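Local coordinates for sensor protein kinase HptS (Staphylococcus aureus, PDB 6LKI) that probably senses an extracellular signal linked to hexose phosphate uptake and relays it as a two-component histidine kinase, at residues His14-Glu17 with Lys18-Thr22; Leu49-Leu52 with Ile53-Pro57; Leu78-Lys81 with Asn82-Leu85. All coordinates share one frame; numbering follows the deposited sequence.

Interaction 1 of 3, residues His14-Glu17 with Lys18-Thr22; sequences HHTE and KQIQT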
loop_
_atom_site.group_PDB
_atom_site.type_symbol
_atom_site.label_atom_id
_atom_site.label_comp_id
_atom_site.label_asym_id
_atom_site.label_seq_id
_atom_site.Cartn_x
_atom_site.Cartn_y
_atom_site.Cartn_z
ATOM N N HIS B 14 -28.264 7.621 1.016
ATOM C CA HIS B 14 -28.175 8.816 0.182
ATOM C C HIS B 14 -27.897 10.051 1.029
ATOM O O HIS B 14 -27.041 10.873 0.683
ATOM C CB HIS B 14 -29.470 8.982 -0.617
ATOM C CG HIS B 14 -29.561 10.267 -1.378
ATOM N ND1 HIS B 14 -28.504 10.790 -2.091
ATOM C CD2 HIS B 14 -30.590 11.131 -1.546
ATOM C CE1 HIS B 14 -28.877 11.922 -2.661
ATOM N NE2 HIS B 14 -30.139 12.151 -2.346
ATOM N N HIS B 15 -28.598 10.185 2.157
ATOM C CA HIS B 15 -28.426 11.356 3.010
ATOM C C HIS B 15 -27.063 11.354 3.693
ATOM O O HIS B 15 -26.417 12.402 3.799
ATOM C CB HIS B 15 -29.550 11.411 4.044
ATOM C CG HIS B 15 -29.576 12.674 4.847
ATOM N ND1 HIS B 15 -30.002 13.878 4.327
ATOM C CD2 HIS B 15 -29.243 12.918 6.137
ATOM C CE1 HIS B 15 -29.923 14.810 5.261
ATOM N NE2 HIS B 15 -29.466 14.252 6.368
ATOM N N THR B 16 -26.607 10.187 4.156
ATOM C CA THR B 16 -25.329 10.115 4.857
ATOM C C THR B 16 -24.171 10.497 3.942
ATOM O O THR B 16 -23.257 11.220 4.353
ATOM C CB THR B 16 -25.121 8.712 5.428
ATOM O OG1 THR B 16 -26.131 8.439 6.408
ATOM C CG2 THR B 16 -23.747 8.589 6.077
ATOM N N GLU B 17 -24.197 10.026 2.693
ATOM C CA GLU B 17 -23.123 10.352 1.762
ATOM C C GLU B 17 -23.091 11.846 1.458
ATOM O O GLU B 17 -22.013 12.431 1.299
ATOM C CB GLU B 17 -23.279 9.544 0.474
ATOM C CG GLU B 17 -21.977 9.347 -0.283
ATOM C CD GLU B 17 -21.698 10.469 -1.264
ATOM O OE1 GLU B 17 -22.630 11.245 -1.564
ATOM O OE2 GLU B 17 -20.548 10.572 -1.738
ATOM N N LYS B 18 -24.265 12.477 1.369
ATOM C CA LYS B 18 -24.329 13.925 1.184
ATOM C C LYS B 18 -23.674 14.653 2.350
ATOM O O LYS B 18 -22.898 15.597 2.153
ATOM C CB LYS B 18 -25.789 14.357 1.015
ATOM C CG LYS B 18 -26.056 15.866 0.983
ATOM C CD LYS B 18 -26.338 16.444 2.373
ATOM C CE LYS B 18 -25.788 17.851 2.491
ATOM N NZ LYS B 18 -25.674 18.317 3.900
ATOM N N GLN B 19 -23.984 14.229 3.578
ATOM C CA GLN B 19 -23.418 14.880 4.753
ATOM C C GLN B 19 -21.903 14.745 4.791
ATOM O O GLN B 19 -21.211 15.661 5.253
ATOM C CB GLN B 19 -24.040 14.300 6.024
ATOM C CG GLN B 19 -25.552 14.422 6.068
ATOM C CD GLN B 19 -26.049 15.087 7.334
ATOM O OE1 GLN B 19 -25.444 14.951 8.398
ATOM N NE2 GLN B 19 -27.151 15.819 7.225
ATOM N N ILE B 20 -21.370 13.622 4.305
ATOM C CA ILE B 20 -19.919 13.460 4.234
ATOM C C ILE B 20 -19.324 14.462 3.251
ATOM O O ILE B 20 -18.342 15.149 3.554
ATOM C CB ILE B 20 -19.555 12.014 3.851
ATOM C CG1 ILE B 20 -19.961 11.048 4.968
ATOM C CG2 ILE B 20 -18.067 11.905 3.554
ATOM C CD1 ILE B 20 -19.755 9.588 4.617
ATOM N N GLN B 21 -19.919 14.566 2.061
ATOM C CA GLN B 21 -19.387 15.468 1.044
ATOM C C GLN B 21 -19.458 16.921 1.498
ATOM O O GLN B 21 -18.527 17.701 1.256
ATOM C CB GLN B 21 -20.140 15.279 -0.272
ATOM C CG GLN B 21 -20.036 13.875 -0.855
ATOM C CD GLN B 21 -18.636 13.536 -1.339
ATOM O OE1 GLN B 21 -17.777 14.410 -1.464
ATOM N NE2 GLN B 21 -18.402 12.260 -1.622
ATOM N N THR B 22 -20.552 17.275 2.153
ATOM C CA THR B 22 -20.714 18.608 2.669
ATOM C C THR B 22 -19.696 18.894 3.729
ATOM O O THR B 22 -19.165 19.942 3.777
ATOM C CB THR B 22 -22.103 18.820 3.267
ATOM O OG1 THR B 22 -23.087 18.652 2.284
ATOM C CG2 THR B 22 -22.243 20.180 3.837
#
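E17 and Q21, one turn apart on helix 2-31, join carboxylate to amide: Q21 NE2 donates to E17 OE2 at 2.7 Å, a nearly straight bond (164°) that enters from above the carboxylate plane but lies in the amide plane. The glutamate gets there by a bend at chi2 (-89°), which folds its carboxylate along the helix. Q21 OE1 is taken by H89 NE2, so both ends of the amide are held, a use that suits glutamine, donor and acceptor at once. The tightly packed face is that of T16 and I20. I20 CG1 lies against T16 O at 3.4 Å, and T16 OG1 bonds back to S12 O, one turn earlier, which satisfies the hydroxyl of this buried residue and suits threonine to the place. On the looser side, H15 and K18 are exposed. There Q19 lays its CG over the face of the H15 imidazole, 4.2 Å from the ring centroid, a CH-pi contact made by this methylene 26° off the ring normal. The long helix thus sets E17 and I20 on F86 of strand 84-92, I20 also reaching S87 and H89, while T16 meets Q56, just beyond helix 39-55.

Interaction 2 of 3, residues Leu49-Leu52 with Ile53-Pro57; sequences LLKL and IHQQP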
loop_
_atom_site.group_PDB
_atom_site.type_symbol
_atom_site.label_atom_id
_atom_site.label_comp_id
_atom_site.label_asym_id
_atom_site.label_seq_id
_atom_site.Cartn_x
_atom_site.Cartn_y
_atom_site.Cartn_z
ATOM N N LEU B 49 -13.865 14.636 12.985
ATOM C CA LEU B 49 -14.216 13.361 12.365
ATOM C C LEU B 49 -15.178 12.563 13.238
ATOM O O LEU B 49 -16.150 11.988 12.734
ATOM C CB LEU B 49 -12.951 12.551 12.077
ATOM C CG LEU B 49 -12.046 13.068 10.954
ATOM C CD1 LEU B 49 -10.758 12.262 10.886
ATOM C CD2 LEU B 49 -12.767 13.038 9.613
ATOM N N LEU B 50 -14.927 12.514 14.548
ATOM C CA LEU B 50 -15.844 11.811 15.439
ATOM C C LEU B 50 -17.194 12.513 15.522
ATOM O O LEU B 50 -18.227 11.851 15.684
ATOM C CB LEU B 50 -15.220 11.670 16.827
ATOM C CG LEU B 50 -14.091 10.640 16.900
ATOM C CD1 LEU B 50 -13.317 10.768 18.202
ATOM C CD2 LEU B 50 -14.647 9.233 16.742
ATOM N N LYS B 51 -17.212 13.843 15.412
ATOM C CA LYS B 51 -18.483 14.557 15.359
ATOM C C LYS B 51 -19.275 14.164 14.119
ATOM O O LYS B 51 -20.491 13.954 14.189
ATOM C CB LYS B 51 -18.239 16.065 15.390
ATOM C CG LYS B 51 -19.505 16.905 15.438
ATOM C CD LYS B 51 -19.178 18.374 15.661
ATOM C CE LYS B 51 -18.349 18.566 16.923
ATOM N NZ LYS B 51 -17.917 19.979 17.100
ATOM N N LEU B 52 -18.596 14.052 12.974
ATOM C CA LEU B 52 -19.269 13.656 11.740
ATOM C C LEU B 52 -19.779 12.223 11.821
ATOM O O LEU B 52 -20.897 11.933 11.379
ATOM C CB LEU B 52 -18.318 13.818 10.555
ATOM C CG LEU B 52 -18.776 13.231 9.218
ATOM C CD1 LEU B 52 -19.878 14.087 8.606
ATOM C CD2 LEU B 52 -17.603 13.086 8.259
ATOM N N ILE B 53 -18.972 11.319 12.383
ATOM C CA ILE B 53 -19.345 9.907 12.458
ATOM C C ILE B 53 -20.662 9.737 13.207
ATOM O O ILE B 53 -21.562 9.013 12.765
ATOM C CB ILE B 53 -18.216 9.092 13.117
ATOM C CG1 ILE B 53 -17.017 8.975 12.174
ATOM C CG2 ILE B 53 -18.716 7.715 13.542
ATOM C CD1 ILE B 53 -17.376 8.540 10.773
ATOM N N HIS B 54 -20.796 10.402 14.349
ATOM C CA HIS B 54 -21.970 10.206 15.190
ATOM C C HIS B 54 -23.158 11.060 14.772
ATOM O O HIS B 54 -24.230 10.935 15.375
ATOM C CB HIS B 54 -21.609 10.473 16.650
ATOM C CG HIS B 54 -20.679 9.452 17.223
ATOM N ND1 HIS B 54 -19.341 9.703 17.438
ATOM C CD2 HIS B 54 -20.887 8.168 17.599
ATOM C CE1 HIS B 54 -18.768 8.621 17.934
ATOM N NE2 HIS B 54 -19.683 7.676 18.042
ATOM N N GLN B 55 -23.003 11.915 13.762
ATOM C CA GLN B 55 -24.150 12.597 13.179
ATOM C C GLN B 55 -24.886 11.732 12.165
ATOM O O GLN B 55 -26.000 12.084 11.765
ATOM C CB GLN B 55 -23.711 13.905 12.515
ATOM C CG GLN B 55 -23.463 15.042 13.490
ATOM C CD GLN B 55 -22.834 16.251 12.826
ATOM O OE1 GLN B 55 -22.332 16.168 11.706
ATOM N NE2 GLN B 55 -22.853 17.383 13.519
ATOM N N GLN B 56 -24.296 10.613 11.750
ATOM C CA GLN B 56 -24.842 9.678 10.780
ATOM C C GLN B 56 -25.455 8.475 11.482
ATOM O O GLN B 56 -24.910 7.995 12.482
ATOM C CB GLN B 56 -23.756 9.201 9.815
ATOM C CG GLN B 56 -22.785 10.288 9.383
ATOM C CD GLN B 56 -23.487 11.514 8.823
ATOM O OE1 GLN B 56 -24.457 11.400 8.074
ATOM N NE2 GLN B 56 -22.998 12.695 9.185
ATOM N N PRO B 57 -26.590 7.978 10.981
ATOM C CA PRO B 57 -27.196 6.790 11.608
ATOM C C PRO B 57 -26.303 5.564 11.555
ATOM O O PRO B 57 -26.186 4.843 12.554
ATOM C CB PRO B 57 -28.486 6.590 10.797
ATOM C CG PRO B 57 -28.769 7.924 10.185
ATOM C CD PRO B 57 -27.428 8.530 9.905
#
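H54 reaches back one turn to L50, turning the ND1 edge of its ring to L50 O. From CB and CG, each 3.8 Å from L50 O, the ring brings ND1 to 3.0 Å, where it donates to that oxygen, though the bond is bent (143°) and the oxygen lies somewhat out of the ring plane. CE1, the next ring atom, approaches L50 CD2 at 4.3 Å. CG stands beside the backbone N (chi1 -68°), which brings the ring near the oxygen its own N-H already uses; the two donors come from opposite faces of the carbonyl plane. Histidine suits the place because ND1 lies only two bonds beyond CB, and the donation implies that this nitrogen carries the proton.

A second shared oxygen is L52 O. Q56 NE2 donates to it at 3.1 Å with the oxygen in its amide plane, and Q55 N at 3.2 Å from above the carbonyl. NE2 of Q56 also lies 3.5 Å from L52 CD1 and makes a weak bond to Q19 OE1 of helix 2-31. L49, L52 and I53 are buried, I53 and L49 on Y62 and L52 on F23, whereas K51, H54 and Q55 are exposed: an amphipathic alpha helix running out, its backbone bonds passing from i-4 (I53, H54) to i-3 (Q55), with H54 and Q56 supplying side-chain donors.

Interaction 3 of 3, residues Leu78-Lys81 with Asn82-Leu85; sequences LNTK and NMYL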
loop_
_atom_site.group_PDB
_atom_site.type_symbol
_atom_site.label_atom_id
_atom_site.label_comp_id
_atom_site.label_asym_id
_atom_site.label_seq_id
_atom_site.Cartn_x
_atom_site.Cartn_y
_atom_site.Cartn_z
ATOM N N LEU B 78 -11.134 -3.995 13.507
ATOM C CA LEU B 78 -11.984 -4.800 12.645
ATOM C C LEU B 78 -11.479 -4.731 11.210
ATOM O O LEU B 78 -10.971 -3.702 10.755
ATOM C CB LEU B 78 -13.433 -4.317 12.717
ATOM C CG LEU B 78 -14.075 -4.216 14.101
ATOM C CD1 LEU B 78 -15.385 -3.446 14.025
ATOM C CD2 LEU B 78 -14.291 -5.599 14.698
ATOM N N ASN B 79 -11.613 -5.842 10.492
ATOM C CA ASN B 79 -11.116 -5.911 9.125
ATOM C C ASN B 79 -11.987 -5.061 8.209
ATOM O O ASN B 79 -13.171 -5.358 8.015
ATOM C CB ASN B 79 -11.080 -7.358 8.644
ATOM C CG ASN B 79 -10.500 -7.492 7.250
ATOM O OD1 ASN B 79 -9.806 -6.597 6.764
ATOM N ND2 ASN B 79 -10.778 -8.615 6.599
ATOM N N THR B 80 -11.399 -4.004 7.641
ATOM C CA THR B 80 -12.148 -3.114 6.761
ATOM C C THR B 80 -12.563 -3.790 5.462
ATOM O O THR B 80 -13.435 -3.269 4.760
ATOM C CB THR B 80 -11.326 -1.862 6.446
ATOM O OG1 THR B 80 -10.059 -2.249 5.900
ATOM C CG2 THR B 80 -11.101 -1.040 7.706
ATOM N N LYS B 81 -11.962 -4.934 5.126
ATOM C CA LYS B 81 -12.351 -5.641 3.910
ATOM C C LYS B 81 -13.762 -6.204 4.017
ATOM O O LYS B 81 -14.427 -6.406 2.994
ATOM C CB LYS B 81 -11.354 -6.759 3.607
ATOM C CG LYS B 81 -9.914 -6.288 3.472
ATOM C CD LYS B 81 -9.812 -5.058 2.582
ATOM C CE LYS B 81 -8.476 -4.355 2.765
ATOM N NZ LYS B 81 -8.184 -4.087 4.201
ATOM N N ASN B 82 -14.236 -6.458 5.234
ATOM C CA ASN B 82 -15.600 -6.906 5.467
ATOM C C ASN B 82 -16.577 -5.747 5.619
ATOM O O ASN B 82 -17.727 -5.968 6.014
ATOM C CB ASN B 82 -15.659 -7.802 6.705
ATOM C CG ASN B 82 -14.820 -9.054 6.557
ATOM O OD1 ASN B 82 -14.499 -9.471 5.443
ATOM N ND2 ASN B 82 -14.457 -9.661 7.681
ATOM N N MET B 83 -16.146 -4.525 5.323
ATOM C CA MET B 83 -16.993 -3.346 5.373
ATOM C C MET B 83 -17.204 -2.796 3.969
ATOM O O MET B 83 -16.559 -3.213 3.003
ATOM C CB MET B 83 -16.380 -2.266 6.273
ATOM C CG MET B 83 -16.094 -2.715 7.694
ATOM S SD MET B 83 -15.277 -1.419 8.640
ATOM C CE MET B 83 -14.947 -2.279 10.176
ATOM N N TYR B 84 -18.121 -1.840 3.870
ATOM C CA TYR B 84 -18.439 -1.181 2.611
ATOM C C TYR B 84 -17.659 0.125 2.527
ATOM O O TYR B 84 -17.869 1.029 3.343
ATOM C CB TYR B 84 -19.940 -0.919 2.501
ATOM C CG TYR B 84 -20.339 -0.101 1.293
ATOM C CD1 TYR B 84 -20.081 -0.557 0.006
ATOM C CD2 TYR B 84 -20.980 1.122 1.438
ATOM C CE1 TYR B 84 -20.446 0.186 -1.102
ATOM C CE2 TYR B 84 -21.349 1.871 0.336
ATOM C CZ TYR B 84 -21.080 1.397 -0.930
ATOM O OH TYR B 84 -21.445 2.137 -2.031
ATOM N N LEU B 85 -16.758 0.219 1.551
ATOM C CA LEU B 85 -16.040 1.463 1.305
ATOM C C LEU B 85 -17.022 2.496 0.768
ATOM O O LEU B 85 -17.515 2.370 -0.358
ATOM C CB LEU B 85 -14.888 1.239 0.331
ATOM C CG LEU B 85 -14.078 2.488 -0.020
ATOM C CD1 LEU B 85 -13.567 3.165 1.243
ATOM C CD2 LEU B 85 -12.924 2.142 -0.950
HETATM O O HOH W 1 -14.010 -2.310 2.151
#
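N82 N bonds back to N79 O at 3.2 Å and M83 N to T80 O at 3.0 Å, two successive i to i-3 links, with the donors standing above their carbonyl planes, that wind residues 80 to 82 into one 3-10 turn. It leads into one of two antiparallel four-stranded sheets, consistent with a double Cache (tandem PAS-like) sensor domain. An Asx turn opens it: N79 OD1 accepts from K81 N at 3.2 Å, a straight bond (166°) that nevertheless meets the amide oxygen from above its plane. Holding CG anti to the backbone N (chi1 -177°) swings the N79 carboxamide forward to K81, and asparagine fits because its short chain places an acceptor at the start of the turn.

The exposed side chains of N82 and N79 cross at about a right angle, amide planes 63° apart, with the two ND2 atoms 4.0 Å from each other. K81, also exposed, curls back so that NZ donates to T80 OG1, and it packs on a polar side chain of the other subunit.

The inner side belongs to M83, just before strand 84-92. Its unbranched chain is extended beyond CG and passes T80, with SD 4.0 Å from T80 CA, to bring CE against L78 CB at 3.6 Å. Such a long, slender residue spans the turn and packs on Y61 and Y103 of the antiparallel sheet. T80 leans on Y103 and E63. Across the turn a single water donates to both T80 O and M83 O, 2.8 Å from each.

From the N terminus, interaction 1 comes midway along helix 2-31, and the chain then turns back into helix 39-55, with interaction 2 in its C-terminal part. Each contact is local, its segments adjoining, so none closes a long loop; they follow in series and neither nest nor cross. Distant parts are joined where interactions 1 and 2 touch: Q19 O lies against L52 CD1, and P57 packs on T16, tying the first helix to the approach to strand 59-66. Interaction 3, between strands 69-72 and 84-92, lies about 19 Å from interaction 1 between centres, on the opposite side of the chain's centre. Strand 84-92 links these two, carrying F86 against E17 and I20.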